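Local coordinates for protein diol-dehydratase (Roseburia inulinivorans, PDB 5I2A) that dehydrates 1,2-propanediol as a lyase of the B12-independent glycyl radical enzyme family, at residues 21-26 and 374-379; 800-805 and 828-833; 810-815 and 819-824. All coordinates share one frame; numbering follows the deposited sequence.

Interaction 1: residues 21-26 and 374-379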
ATOM      1  N   HIS A  21     -45.878  -1.951   5.102  1.00 17.23           N
ATOM      2  CA  HIS A  21     -45.236  -0.762   4.561  1.00 18.77           C
ATOM      3  C   HIS A  21     -43.920  -1.111   3.838  1.00 19.81           C
ATOM      4  O   HIS A  21     -43.652  -0.577   2.766  1.00 19.16           O
ATOM      5  CB  HIS A  21     -44.980   0.262   5.659  1.00 17.97           C
ATOM      6  CG  HIS A  21     -44.350   1.526   5.164  1.00 19.79           C
ATOM      7  ND1 HIS A  21     -45.000   2.400   4.318  1.00 19.31           N
ATOM      8  CD2 HIS A  21     -43.118   2.051   5.375  1.00 15.85           C
ATOM      9  CE1 HIS A  21     -44.203   3.420   4.046  1.00 17.60           C
ATOM     10  NE2 HIS A  21     -43.054   3.232   4.671  1.00 18.88           N
ATOM     11  N   LEU A  22     -43.115  -2.010   4.401  1.00 16.08           N
ATOM     12  CA  LEU A  22     -41.863  -2.410   3.732  1.00 18.24           C
ATOM     13  C   LEU A  22     -42.135  -2.891   2.324  1.00 16.26           C
ATOM     14  O   LEU A  22     -41.369  -2.621   1.415  1.00 17.02           O
ATOM     15  CB  LEU A  22     -41.128  -3.534   4.488  1.00 13.50           C
ATOM     16  CG  LEU A  22     -40.514  -3.210   5.848  1.00 18.51           C
ATOM     17  CD1 LEU A  22     -39.525  -4.317   6.256  1.00 18.40           C
ATOM     18  CD2 LEU A  22     -39.832  -1.843   5.848  1.00 15.03           C
ATOM     19  N   TYR A  23     -43.238  -3.604   2.149  1.00 14.23           N
ATOM     20  CA  TYR A  23     -43.462  -4.296   0.891  1.00 16.19           C
ATOM     21  C   TYR A  23     -44.493  -3.624  -0.030  1.00 18.72           C
ATOM     22  O   TYR A  23     -44.858  -4.190  -1.042  1.00 16.36           O
ATOM     23  CB  TYR A  23     -43.877  -5.745   1.177  1.00 17.76           C
ATOM     24  CG  TYR A  23     -42.724  -6.617   1.660  1.00 20.51           C
ATOM     25  CD1 TYR A  23     -42.362  -6.661   3.007  1.00 18.14           C
ATOM     26  CD2 TYR A  23     -41.989  -7.383   0.762  1.00 17.27           C
ATOM     27  CE1 TYR A  23     -41.288  -7.461   3.445  1.00 18.43           C
ATOM     28  CE2 TYR A  23     -40.928  -8.174   1.189  1.00 16.68           C
ATOM     29  CZ  TYR A  23     -40.581  -8.211   2.523  1.00 16.73           C
ATOM     30  OH  TYR A  23     -39.521  -9.006   2.925  1.00 17.68           O
ATOM     31  N   ALA A  24     -44.921  -2.411   0.303  1.00 18.36           N
ATOM     32  CA  ALA A  24     -45.957  -1.730  -0.479  1.00 21.37           C
ATOM     33  C   ALA A  24     -45.495  -1.454  -1.906  1.00 24.30           C
ATOM     34  O   ALA A  24     -46.304  -1.474  -2.830  1.00 23.49           O
ATOM     35  CB  ALA A  24     -46.379  -0.436   0.205  1.00 16.67           C
ATOM     36  N   LYS A  25     -44.195  -1.221  -2.084  1.00 20.29           N
ATOM     37  CA  LYS A  25     -43.624  -1.004  -3.414  1.00 21.13           C
ATOM     38  C   LYS A  25     -42.373  -1.858  -3.652  1.00 21.73           C
ATOM     39  O   LYS A  25     -41.796  -2.393  -2.708  1.00 22.22           O
ATOM     40  CB  LYS A  25     -43.266   0.473  -3.614  1.00 18.81           C
ATOM     41  CG  LYS A  25     -44.426   1.444  -3.475  1.00 25.42           C
ATOM     42  CD  LYS A  25     -43.916   2.892  -3.518  1.00 34.79           C
ATOM     43  CE  LYS A  25     -45.054   3.908  -3.454  1.00 52.08           C
ATOM     44  NZ  LYS A  25     -44.544   5.314  -3.425  1.00 57.68           N
ATOM     45  N   MET A  26     -41.989  -1.984  -4.920  1.00 17.78           N
ATOM     46  CA  MET A  26     -40.716  -2.577  -5.330  1.00 21.76           C
ATOM     47  C   MET A  26     -39.528  -1.985  -4.598  1.00 17.39           C
ATOM     48  O   MET A  26     -39.507  -0.787  -4.337  1.00 17.56           O
ATOM     49  CB  MET A  26     -40.464  -2.354  -6.822  1.00 21.81           C
ATOM     50  CG  MET A  26     -41.032  -3.359  -7.739  1.00 35.73           C
ATOM     51  SD  MET A  26     -40.118  -3.215  -9.272  1.00 30.97           S
ATOM     52  CE  MET A  26     -38.635  -4.071  -8.829  1.00 18.00           C
ATOM     53  N   VAL A 374     -43.067 -11.412  13.209  1.00 16.29           N
ATOM     54  CA  VAL A 374     -42.788 -10.642  12.006  1.00 13.44           C
ATOM     55  C   VAL A 374     -42.922 -11.525  10.778  1.00 15.76           C
ATOM     56  O   VAL A 374     -43.394 -11.084   9.747  1.00 16.57           O
ATOM     57  CB  VAL A 374     -41.380  -9.998  12.074  1.00 17.46           C
ATOM     58  CG1 VAL A 374     -41.053  -9.260  10.789  1.00 11.93           C
ATOM     59  CG2 VAL A 374     -41.314  -9.040  13.270  1.00 16.27           C
ATOM     60  N   PHE A 375     -42.509 -12.782  10.919  1.00 18.24           N
ATOM     61  CA  PHE A 375     -42.600 -13.798   9.873  1.00 16.94           C
ATOM     62  C   PHE A 375     -42.032 -13.350   8.521  1.00 17.04           C
ATOM     63  O   PHE A 375     -42.620 -13.615   7.474  1.00 14.34           O
ATOM     64  CB  PHE A 375     -44.053 -14.271   9.699  1.00 16.79           C
ATOM     65  CG  PHE A 375     -44.176 -15.759   9.477  1.00 18.90           C
ATOM     66  CD1 PHE A 375     -44.291 -16.625  10.549  1.00 15.75           C
ATOM     67  CD2 PHE A 375     -44.134 -16.290   8.201  1.00 16.09           C
ATOM     68  CE1 PHE A 375     -44.387 -17.989  10.350  1.00 18.76           C
ATOM     69  CE2 PHE A 375     -44.223 -17.650   7.997  1.00 18.63           C
ATOM     70  CZ  PHE A 375     -44.346 -18.503   9.072  1.00 17.74           C
ATOM     71  N   LEU A 376     -40.875 -12.695   8.562  1.00 14.42           N
ATOM     72  CA  LEU A 376     -40.169 -12.252   7.360  1.00 11.10           C
ATOM     73  C   LEU A 376     -38.885 -13.082   7.203  1.00 16.35           C
ATOM     74  O   LEU A 376     -38.520 -13.812   8.117  1.00 15.19           O
ATOM     75  CB  LEU A 376     -39.854 -10.759   7.459  1.00 11.91           C
ATOM     76  CG  LEU A 376     -41.062  -9.856   7.203  1.00 15.08           C
ATOM     77  CD1 LEU A 376     -40.633  -8.389   7.269  1.00 13.40           C
ATOM     78  CD2 LEU A 376     -41.720 -10.199   5.853  1.00 14.13           C
ATOM     79  N   PRO A 377     -38.200 -12.987   6.047  1.00 13.75           N
ATOM     80  CA  PRO A 377     -36.993 -13.805   5.869  1.00 14.46           C
ATOM     81  C   PRO A 377     -35.864 -13.525   6.869  1.00 14.20           C
ATOM     82  O   PRO A 377     -35.190 -14.452   7.280  1.00 14.66           O
ATOM     83  CB  PRO A 377     -36.539 -13.436   4.457  1.00 14.38           C
ATOM     84  CG  PRO A 377     -37.813 -13.094   3.753  1.00 13.37           C
ATOM     85  CD  PRO A 377     -38.615 -12.354   4.783  1.00 13.70           C
ATOM     86  N   MET A 378     -35.662 -12.266   7.235  1.00 14.31           N
ATOM     87  CA  MET A 378     -34.543 -11.893   8.087  1.00 12.17           C
ATOM     88  C   MET A 378     -35.045 -11.560   9.489  1.00 17.53           C
ATOM     89  O   MET A 378     -36.194 -11.170   9.643  1.00 16.30           O
ATOM     90  CB  MET A 378     -33.787 -10.703   7.472  1.00 11.67           C
ATOM     91  CG  MET A 378     -33.395 -10.937   5.996  1.00 14.58           C
ATOM     92  SD  MET A 378     -31.935 -10.014   5.440  1.00 14.64           S
ATOM     93  CE  MET A 378     -32.664  -8.706   4.453  1.00 11.69           C
ATOM     94  N   PRO A 379     -34.192 -11.709  10.519  1.00 16.13           N
ATOM     95  CA  PRO A 379     -32.819 -12.228  10.480  1.00 12.09           C
ATOM     96  C   PRO A 379     -32.790 -13.729  10.216  1.00 13.13           C
ATOM     97  O   PRO A 379     -33.833 -14.393  10.311  1.00 13.70           O
ATOM     98  CB  PRO A 379     -32.280 -11.911  11.878  1.00 14.53           C
ATOM     99  CG  PRO A 379     -33.534 -11.921  12.759  1.00 16.66           C
ATOM    100  CD  PRO A 379     -34.609 -11.328  11.882  1.00 13.38           C
TER
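Tyr23 and Leu376 account for most of this small apolar contact, which buries 121 Å² in all. The two side chains run past each other in opposite directions, and the leucine fork comes obliquely against the phenol end of the ring. Its CD2 branch does most of the touching: Leu376 CD2 lies 3.7 Å from Tyr23 CE1 and continues along to the hydroxyl, with Leu376 CD2 3.9 Å from Tyr23 OH. The other branch is shared, Leu376 CD1 standing 4.0 Å from Tyr23 CE1 and 4.3 Å from Leu22 CD1, a looser methyl-to-methyl approach. Pro377 meets the tyrosine from the opposing direction, its ring carbon CD 3.9 Å from Tyr23 OH. Tyr23 has CG anti to its own carbonyl carbon (chi1 -73°), which sends the ring across to the 374-379 loop. The backbones stay well apart, with 10.6 Å between the CA atoms of Leu22 and Leu376, so side chains alone span the distance. Tyr23 is the residue where the chain leaves helix 14-22, and Phe375, with positive phi, is where it leaves helix 362-374; the contact thus joins two helix exits. Around it, Val19 also packs on Leu376, Val321 of helix 309-323 touches Leu22, and Leu821 of strand 819-821 touches both Tyr23 and Pro377. A PEG molecule, probably from the crystallisation liquor, lies about 3 Å from the Tyr23 side chain. The 374-379 loop leads from helix 362-374 into strand 380-385, which pairs in parallel with strand 346-350. It is therefore the closing turn of a beta-alpha-beta crossover in the alpha/beta barrel of glycyl radical enzymes, here covered by the end of an N-terminal helix.

Interaction 2: residues 800-805 and 828-833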
ATOM      1  N   ASP A 800     -49.014 -24.879  -5.910  1.00 17.98           N
ATOM      2  CA  ASP A 800     -50.079 -23.875  -5.965  1.00 16.44           C
ATOM      3  C   ASP A 800     -49.520 -22.448  -5.898  1.00 19.72           C
ATOM      4  O   ASP A 800     -50.062 -21.537  -6.525  1.00 18.11           O
ATOM      5  CB  ASP A 800     -51.099 -24.074  -4.837  1.00 16.57           C
ATOM      6  CG  ASP A 800     -52.435 -23.381  -5.134  1.00 19.29           C
ATOM      7  OD1 ASP A 800     -52.877 -23.442  -6.289  1.00 20.33           O
ATOM      8  OD2 ASP A 800     -53.033 -22.771  -4.229  1.00 16.35           O
ATOM      9  N   ALA A 801     -48.447 -22.252  -5.133  1.00 15.07           N
ATOM     10  CA  ALA A 801     -47.827 -20.932  -5.016  1.00 17.46           C
ATOM     11  C   ALA A 801     -47.151 -20.533  -6.331  1.00 18.81           C
ATOM     12  O   ALA A 801     -47.048 -19.349  -6.649  1.00 22.85           O
ATOM     13  CB  ALA A 801     -46.820 -20.902  -3.867  1.00 16.38           C
ATOM     14  N   GLN A 802     -46.715 -21.524  -7.100  1.00 18.60           N
ATOM     15  CA  GLN A 802     -46.216 -21.266  -8.440  1.00 20.38           C
ATOM     16  C   GLN A 802     -47.334 -20.853  -9.376  1.00 22.20           C
ATOM     17  O   GLN A 802     -47.181 -19.904 -10.129  1.00 25.73           O
ATOM     18  CB  GLN A 802     -45.508 -22.491  -9.013  1.00 22.86           C
ATOM     19  CG  GLN A 802     -44.094 -22.679  -8.508  1.00 20.47           C
ATOM     20  CD  GLN A 802     -43.310 -23.674  -9.345  1.00 25.22           C
ATOM     21  OE1 GLN A 802     -43.840 -24.702  -9.757  1.00 22.57           O
ATOM     22  NE2 GLN A 802     -42.040 -23.364  -9.611  1.00 17.21           N
ATOM     23  N   ALA A 803     -48.457 -21.566  -9.315  1.00 21.50           N
ATOM     24  CA  ALA A 803     -49.585 -21.316 -10.208  1.00 22.36           C
ATOM     25  C   ALA A 803     -50.341 -20.039  -9.852  1.00 24.25           C
ATOM     26  O   ALA A 803     -50.828 -19.337 -10.731  1.00 23.93           O
ATOM     27  CB  ALA A 803     -50.538 -22.510 -10.196  1.00 19.65           C
ATOM     28  N   HIS A 804     -50.441 -19.743  -8.561  1.00 22.08           N
ATOM     29  CA  HIS A 804     -51.198 -18.590  -8.094  1.00 19.45           C
ATOM     30  C   HIS A 804     -50.444 -17.846  -7.007  1.00 21.32           C
ATOM     31  O   HIS A 804     -50.824 -17.919  -5.844  1.00 18.74           O
ATOM     32  CB  HIS A 804     -52.570 -19.023  -7.562  1.00 22.91           C
ATOM     33  CG  HIS A 804     -53.333 -19.898  -8.506  1.00 25.96           C
ATOM     34  ND1 HIS A 804     -54.046 -19.396  -9.574  1.00 27.93           N
ATOM     35  CD2 HIS A 804     -53.479 -21.243  -8.555  1.00 25.15           C
ATOM     36  CE1 HIS A 804     -54.595 -20.394 -10.241  1.00 23.02           C
ATOM     37  NE2 HIS A 804     -54.269 -21.526  -9.642  1.00 27.14           N
ATOM     38  N   PRO A 805     -49.378 -17.116  -7.382  1.00 19.98           N
ATOM     39  CA  PRO A 805     -48.551 -16.442  -6.371  1.00 17.71           C
ATOM     40  C   PRO A 805     -49.312 -15.426  -5.531  1.00 18.19           C
ATOM     41  O   PRO A 805     -48.936 -15.162  -4.387  1.00 18.05           O
ATOM     42  CB  PRO A 805     -47.454 -15.751  -7.203  1.00 18.70           C
ATOM     43  CG  PRO A 805     -48.010 -15.661  -8.604  1.00 21.44           C
ATOM     44  CD  PRO A 805     -48.878 -16.900  -8.751  1.00 20.18           C
ATOM     45  N   SER A 828     -36.648 -21.315 -11.738  1.00 16.02           N
ATOM     46  CA  SER A 828     -35.620 -22.347 -11.655  1.00 16.75           C
ATOM     47  C   SER A 828     -35.227 -22.635 -10.192  1.00 15.00           C
ATOM     48  O   SER A 828     -34.984 -23.781  -9.819  1.00 15.64           O
ATOM     49  CB  SER A 828     -34.393 -21.961 -12.494  1.00 21.87           C
ATOM     50  OG  SER A 828     -33.791 -20.774 -12.017  1.00 30.01           O
ATOM     51  N   LEU A 829     -35.175 -21.607  -9.358  1.00 13.64           N
ATOM     52  CA  LEU A 829     -34.839 -21.828  -7.949  1.00 15.85           C
ATOM     53  C   LEU A 829     -36.019 -22.470  -7.213  1.00 13.99           C
ATOM     54  O   LEU A 829     -35.841 -23.395  -6.433  1.00 12.87           O
ATOM     55  CB  LEU A 829     -34.421 -20.518  -7.279  1.00 13.17           C
ATOM     56  CG  LEU A 829     -34.087 -20.597  -5.786  1.00 15.49           C
ATOM     57  CD1 LEU A 829     -33.035 -21.657  -5.499  1.00 12.85           C
ATOM     58  CD2 LEU A 829     -33.614 -19.242  -5.312  1.00 13.45           C
ATOM     59  N   GLN A 830     -37.227 -21.976  -7.476  1.00 14.34           N
ATOM     60  CA  GLN A 830     -38.434 -22.609  -6.941  1.00 17.08           C
ATOM     61  C   GLN A 830     -38.484 -24.089  -7.291  1.00 15.91           C
ATOM     62  O   GLN A 830     -38.770 -24.918  -6.438  1.00 15.48           O
ATOM     63  CB  GLN A 830     -39.694 -21.933  -7.476  1.00 12.68           C
ATOM     64  CG  GLN A 830     -39.947 -20.513  -6.989  1.00 12.94           C
ATOM     65  CD  GLN A 830     -41.224 -19.950  -7.600  1.00 14.01           C
ATOM     66  OE1 GLN A 830     -41.707 -20.472  -8.598  1.00 16.67           O
ATOM     67  NE2 GLN A 830     -41.765 -18.890  -7.012  1.00 13.96           N
ATOM     68  N   ASP A 831     -38.208 -24.419  -8.551  1.00 16.55           N
ATOM     69  CA  ASP A 831     -38.222 -25.818  -8.973  1.00 16.61           C
ATOM     70  C   ASP A 831     -37.190 -26.655  -8.220  1.00 16.52           C
ATOM     71  O   ASP A 831     -37.445 -27.808  -7.906  1.00 15.27           O
ATOM     72  CB  ASP A 831     -37.966 -25.952 -10.476  1.00 13.21           C
ATOM     73  CG  ASP A 831     -39.132 -25.449 -11.328  1.00 19.26           C
ATOM     74  OD1 ASP A 831     -40.231 -25.201 -10.784  1.00 18.25           O
ATOM     75  OD2 ASP A 831     -38.939 -25.332 -12.553  1.00 20.22           O
ATOM     76  N   ASP A 832     -36.014 -26.080  -7.961  1.00 16.64           N
ATOM     77  CA  ASP A 832     -34.986 -26.805  -7.231  1.00 13.85           C
ATOM     78  C   ASP A 832     -35.492 -27.149  -5.830  1.00 14.64           C
ATOM     79  O   ASP A 832     -35.321 -28.259  -5.350  1.00 15.03           O
ATOM     80  CB  ASP A 832     -33.683 -25.999  -7.143  1.00 14.50           C
ATOM     81  CG  ASP A 832     -32.510 -26.847  -6.651  1.00 18.04           C
ATOM     82  OD1 ASP A 832     -32.272 -27.917  -7.234  1.00 17.57           O
ATOM     83  OD2 ASP A 832     -31.836 -26.452  -5.681  1.00 21.93           O
ATOM     84  N   ILE A 833     -36.127 -26.177  -5.190  1.00 16.71           N
ATOM     85  CA  ILE A 833     -36.633 -26.346  -3.837  1.00 15.40           C
ATOM     86  C   ILE A 833     -37.760 -27.382  -3.816  1.00 17.01           C
ATOM     87  O   ILE A 833     -37.809 -28.244  -2.937  1.00 15.43           O
ATOM     88  CB  ILE A 833     -37.100 -24.990  -3.270  1.00 15.97           C
ATOM     89  CG1 ILE A 833     -35.881 -24.064  -3.113  1.00 17.41           C
ATOM     90  CG2 ILE A 833     -37.841 -25.170  -1.939  1.00 16.90           C
ATOM     91  CD1 ILE A 833     -36.186 -22.670  -2.616  1.00 13.56           C
TER
HETATM   92  O   HOH W   1     -44.464 -17.974  -7.688  1.00 23.30           O
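The side-chain nitrogen NE2 of Gln802 gives hydrogen bonds to two acceptors on the facing helix, 827-835. The shorter goes to the carboxylate: Gln802 NE2 to Asp831 OD1, 2.8 Å, nearly straight at 165° and arriving almost in line with the C-O bond. The second, Gln802 NE2 to Gln830 OE1, is 3.1 Å long and bends to 155°, with the donor tilted off the carbonyl plane of Gln830. Both acceptors lie close to the amide plane of Gln802, as its two N-H directions require, although the carboxylate is turned steeply against that plane. The extended chain of Gln802 (chi2 -165°) carries the amide across from helix 795-803, sliding past Gln830, which reaches back the other way. Gln830 is itself held in orientation: its NE2 bonds to Phe822 O and to water 1, 2.9 Å from Gln830 NE2, which passes a hydrogen on to Ala801 O. With a leucine in place of Gln802, Asp831 OD1 and Gln830 OE1 would probably both lose the donor they share, and the direct polar link between the helices would go. Asp831 also pairs with Lys827 through OD2, so its negative charge is probably offset chiefly within its own helix, while the neutral amide spends both its hydrogens joining the two helices.

Interaction 3: residues 810-815 and 819-824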
ATOM      1  N   GLY A 810     -47.049 -14.103   1.454  1.00 15.59           N
ATOM      2  CA  GLY A 810     -46.280 -14.222   2.686  1.00 14.23           C
ATOM      3  C   GLY A 810     -45.576 -15.557   2.883  1.00 14.75           C
ATOM      4  O   GLY A 810     -44.954 -15.797   3.917  1.00 18.04           O
ATOM      5  N   LEU A 811     -45.679 -16.439   1.901  1.00 13.37           N
ATOM      6  CA  LEU A 811     -45.131 -17.783   2.054  1.00 13.55           C
ATOM      7  C   LEU A 811     -43.594 -17.746   2.085  1.00 16.46           C
ATOM      8  O   LEU A 811     -42.975 -17.204   1.182  1.00 13.70           O
ATOM      9  CB  LEU A 811     -45.608 -18.687   0.924  1.00 13.16           C
ATOM     10  CG  LEU A 811     -45.034 -20.103   0.948  1.00 17.63           C
ATOM     11  CD1 LEU A 811     -45.565 -20.867   2.166  1.00 17.15           C
ATOM     12  CD2 LEU A 811     -45.363 -20.818  -0.339  1.00 17.17           C
ATOM     13  N   ILE A 812     -43.005 -18.304   3.139  1.00 16.80           N
ATOM     14  CA  ILE A 812     -41.552 -18.382   3.292  1.00 17.85           C
ATOM     15  C   ILE A 812     -41.083 -19.811   3.041  1.00 18.45           C
ATOM     16  O   ILE A 812     -41.740 -20.749   3.474  1.00 15.84           O
ATOM     17  CB  ILE A 812     -41.090 -17.964   4.719  1.00 16.82           C
ATOM     18  CG1 ILE A 812     -41.621 -16.581   5.102  1.00 18.38           C
ATOM     19  CG2 ILE A 812     -39.566 -18.081   4.873  1.00 15.60           C
ATOM     20  CD1 ILE A 812     -40.758 -15.446   4.712  1.00 17.23           C
ATOM     21  N   VAL A 813     -39.965 -19.988   2.339  1.00 14.23           N
ATOM     22  CA  VAL A 813     -39.318 -21.296   2.313  1.00 11.94           C
ATOM     23  C   VAL A 813     -37.869 -21.165   2.738  1.00 17.18           C
ATOM     24  O   VAL A 813     -37.286 -20.086   2.644  1.00 14.10           O
ATOM     25  CB  VAL A 813     -39.349 -21.959   0.932  1.00 14.94           C
ATOM     26  CG1 VAL A 813     -40.781 -22.290   0.527  1.00 14.42           C
ATOM     27  CG2 VAL A 813     -38.647 -21.066  -0.116  1.00 11.78           C
ATOM     28  N   ARG A 814     -37.300 -22.273   3.199  1.00 15.52           N
ATOM     29  CA  ARG A 814     -35.876 -22.355   3.450  1.00 14.17           C
ATOM     30  C   ARG A 814     -35.153 -22.571   2.136  1.00 17.35           C
ATOM     31  O   ARG A 814     -35.487 -23.503   1.407  1.00 17.72           O
ATOM     32  CB  ARG A 814     -35.548 -23.499   4.413  1.00 14.75           C
ATOM     33  CG  ARG A 814     -34.119 -23.446   4.940  1.00 14.62           C
ATOM     34  CD  ARG A 814     -33.878 -22.151   5.732  1.00 14.49           C
ATOM     35  NE  ARG A 814     -32.548 -22.098   6.355  1.00 17.84           N
ATOM     36  CZ  ARG A 814     -32.123 -21.105   7.131  1.00 16.57           C
ATOM     37  NH1 ARG A 814     -32.911 -20.062   7.376  1.00 15.01           N
ATOM     38  NH2 ARG A 814     -30.907 -21.150   7.662  1.00 18.00           N
ATOM     39  N   VAL A 815     -34.170 -21.724   1.828  1.00 14.04           N
ATOM     40  CA  VAL A 815     -33.346 -21.942   0.642  1.00 12.69           C
ATOM     41  C   VAL A 815     -32.111 -22.767   1.034  1.00 15.16           C
ATOM     42  O   VAL A 815     -32.149 -23.984   0.982  1.00 17.87           O
ATOM     43  CB  VAL A 815     -32.929 -20.602  -0.033  1.00 15.43           C
ATOM     44  CG1 VAL A 815     -32.145 -20.865  -1.299  1.00 12.62           C
ATOM     45  CG2 VAL A 815     -34.156 -19.769  -0.347  1.00 14.55           C
ATOM     46  N   SER A 819     -33.688 -18.010   4.745  1.00 12.81           N
ATOM     47  CA  SER A 819     -35.062 -18.160   4.299  1.00 12.66           C
ATOM     48  C   SER A 819     -35.417 -17.020   3.368  1.00 15.20           C
ATOM     49  O   SER A 819     -34.766 -15.979   3.375  1.00 12.79           O
ATOM     50  CB  SER A 819     -36.011 -18.196   5.496  1.00 11.77           C
ATOM     51  OG  SER A 819     -35.721 -19.323   6.315  1.00 12.91           O
ATOM     52  N   ALA A 820     -36.450 -17.220   2.561  1.00 13.63           N
ATOM     53  CA  ALA A 820     -36.856 -16.209   1.611  1.00 13.11           C
ATOM     54  C   ALA A 820     -38.340 -16.337   1.275  1.00 14.98           C
ATOM     55  O   ALA A 820     -38.955 -17.387   1.498  1.00 13.90           O
ATOM     56  CB  ALA A 820     -36.009 -16.307   0.350  1.00 13.52           C
ATOM     57  N   LEU A 821     -38.914 -15.256   0.766  1.00 12.94           N
ATOM     58  CA  LEU A 821     -40.282 -15.294   0.274  1.00 13.87           C
ATOM     59  C   LEU A 821     -40.300 -16.094  -1.031  1.00 14.55           C
ATOM     60  O   LEU A 821     -39.605 -15.750  -1.991  1.00 12.94           O
ATOM     61  CB  LEU A 821     -40.822 -13.871   0.081  1.00 13.86           C
ATOM     62  CG  LEU A 821     -41.117 -13.143   1.400  1.00 15.31           C
ATOM     63  CD1 LEU A 821     -41.198 -11.652   1.189  1.00 15.71           C
ATOM     64  CD2 LEU A 821     -42.431 -13.675   1.997  1.00 15.81           C
ATOM     65  N   PHE A 822     -41.065 -17.177  -1.038  1.00 13.89           N
ATOM     66  CA  PHE A 822     -41.108 -18.114  -2.167  1.00 11.95           C
ATOM     67  C   PHE A 822     -41.433 -17.449  -3.493  1.00 16.32           C
ATOM     68  O   PHE A 822     -40.826 -17.769  -4.521  1.00 14.20           O
ATOM     69  CB  PHE A 822     -42.134 -19.221  -1.902  1.00 13.78           C
ATOM     70  CG  PHE A 822     -42.115 -20.329  -2.925  1.00 13.16           C
ATOM     71  CD1 PHE A 822     -41.067 -21.227  -2.981  1.00 15.07           C
ATOM     72  CD2 PHE A 822     -43.145 -20.464  -3.836  1.00 15.49           C
ATOM     73  CE1 PHE A 822     -41.045 -22.251  -3.920  1.00 14.11           C
ATOM     74  CE2 PHE A 822     -43.135 -21.482  -4.773  1.00 16.27           C
ATOM     75  CZ  PHE A 822     -42.083 -22.376  -4.819  1.00 15.05           C
ATOM     76  N   THR A 823     -42.398 -16.532  -3.481  1.00 14.14           N
ATOM     77  CA  THR A 823     -42.807 -15.914  -4.731  1.00 15.33           C
ATOM     78  C   THR A 823     -41.859 -14.782  -5.145  1.00 20.16           C
ATOM     79  O   THR A 823     -42.100 -14.142  -6.150  1.00 20.06           O
ATOM     80  CB  THR A 823     -44.265 -15.363  -4.686  1.00 15.49           C
ATOM     81  OG1 THR A 823     -44.378 -14.332  -3.702  1.00 17.39           O
ATOM     82  CG2 THR A 823     -45.263 -16.476  -4.370  1.00 16.34           C
ATOM     83  N   THR A 824     -40.790 -14.529  -4.386  1.00 18.40           N
ATOM     84  CA  THR A 824     -39.751 -13.612  -4.876  1.00 18.90           C
ATOM     85  C   THR A 824     -38.612 -14.388  -5.531  1.00 17.53           C
ATOM     86  O   THR A 824     -37.639 -13.804  -5.987  1.00 19.25           O
ATOM     87  CB  THR A 824     -39.145 -12.712  -3.763  1.00 17.43           C
ATOM     88  OG1 THR A 824     -38.401 -13.511  -2.831  1.00 19.46           O
ATOM     89  CG2 THR A 824     -40.228 -11.934  -3.031  1.00 14.99           C
TER
HETATM   90  O   HOH W   2     -43.889 -15.780  -1.022  1.00 15.10           O
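A two-stranded antiparallel beta hairpin is built here, strand 812-814 against strand 819-821, with Val813 and Ala820 as its hydrogen-bonded pair. Val813 N donates to Ala820 O at 2.9 Å and Ala820 N returns the bond to Val813 O at 3.0 Å. Beyond the strands the ladder gains another rung, Phe822 N to Leu811 O at 2.9 Å. That same carbonyl accepts from water 2, which lies 2.8 Å from Leu811 O and takes the N-H of Thr823. The short connection between the strands contains Gly817, the predicted glycyl radical position, unmodified here, so this pairing forms the base of the loop that would carry the radical. On the face bearing Ile812 and Leu821 the side chains cross, with Ile812 CD1 3.6 Å from Leu821 CD2. The same face holds Arg814 and Ser819. Arg814 NH1 donates to Ser819 OG at 3.1 Å, the hydroxyl sitting at the guanidinium edge and in its plane. Arg814 NE has its own acceptor in Gln789 OE1, and Ser819 OG bonds on to Ile405 O, so the arginine is tied to the neighbouring strand 787-792 and the hydroxyl to a further part of the chain. On the face of Val813, Phe822 CD1 lies 3.7 Å from Val813 CG1, and Val813 CG2 meets the ring at its edge. Phe822 points CG away from its own N (chi1 -172°), which lays it alongside Leu811, whose CD2 methyl comes up to Phe822 CB. Ala801 of helix 795-803 and Ile834 of helix 827-835 also pack on the Phe822 side chain.

Overall arrangement
Interaction 3 sits between the other two, with centres about 11 Å from interaction 1 and about 10 Å from interaction 2. It is the largest and is mostly buried, combining backbone ladder, apolar faces and an arginine-serine bond. Interaction 1, also buried but purely apolar, brings N-terminal and barrel-loop residues against one side of the hairpin, where Tyr23 and Pro377 reach Leu821 and Ser819. Interaction 2, only partly buried, is polar: it joins the helices just before and after the hairpin, nesting it in the loop closed between 800-805 and 828-833. Interactions 2 and 3 meet where segment 819-824 leaves the hairpin and packs against both helices; interactions 1 and 2 do not touch.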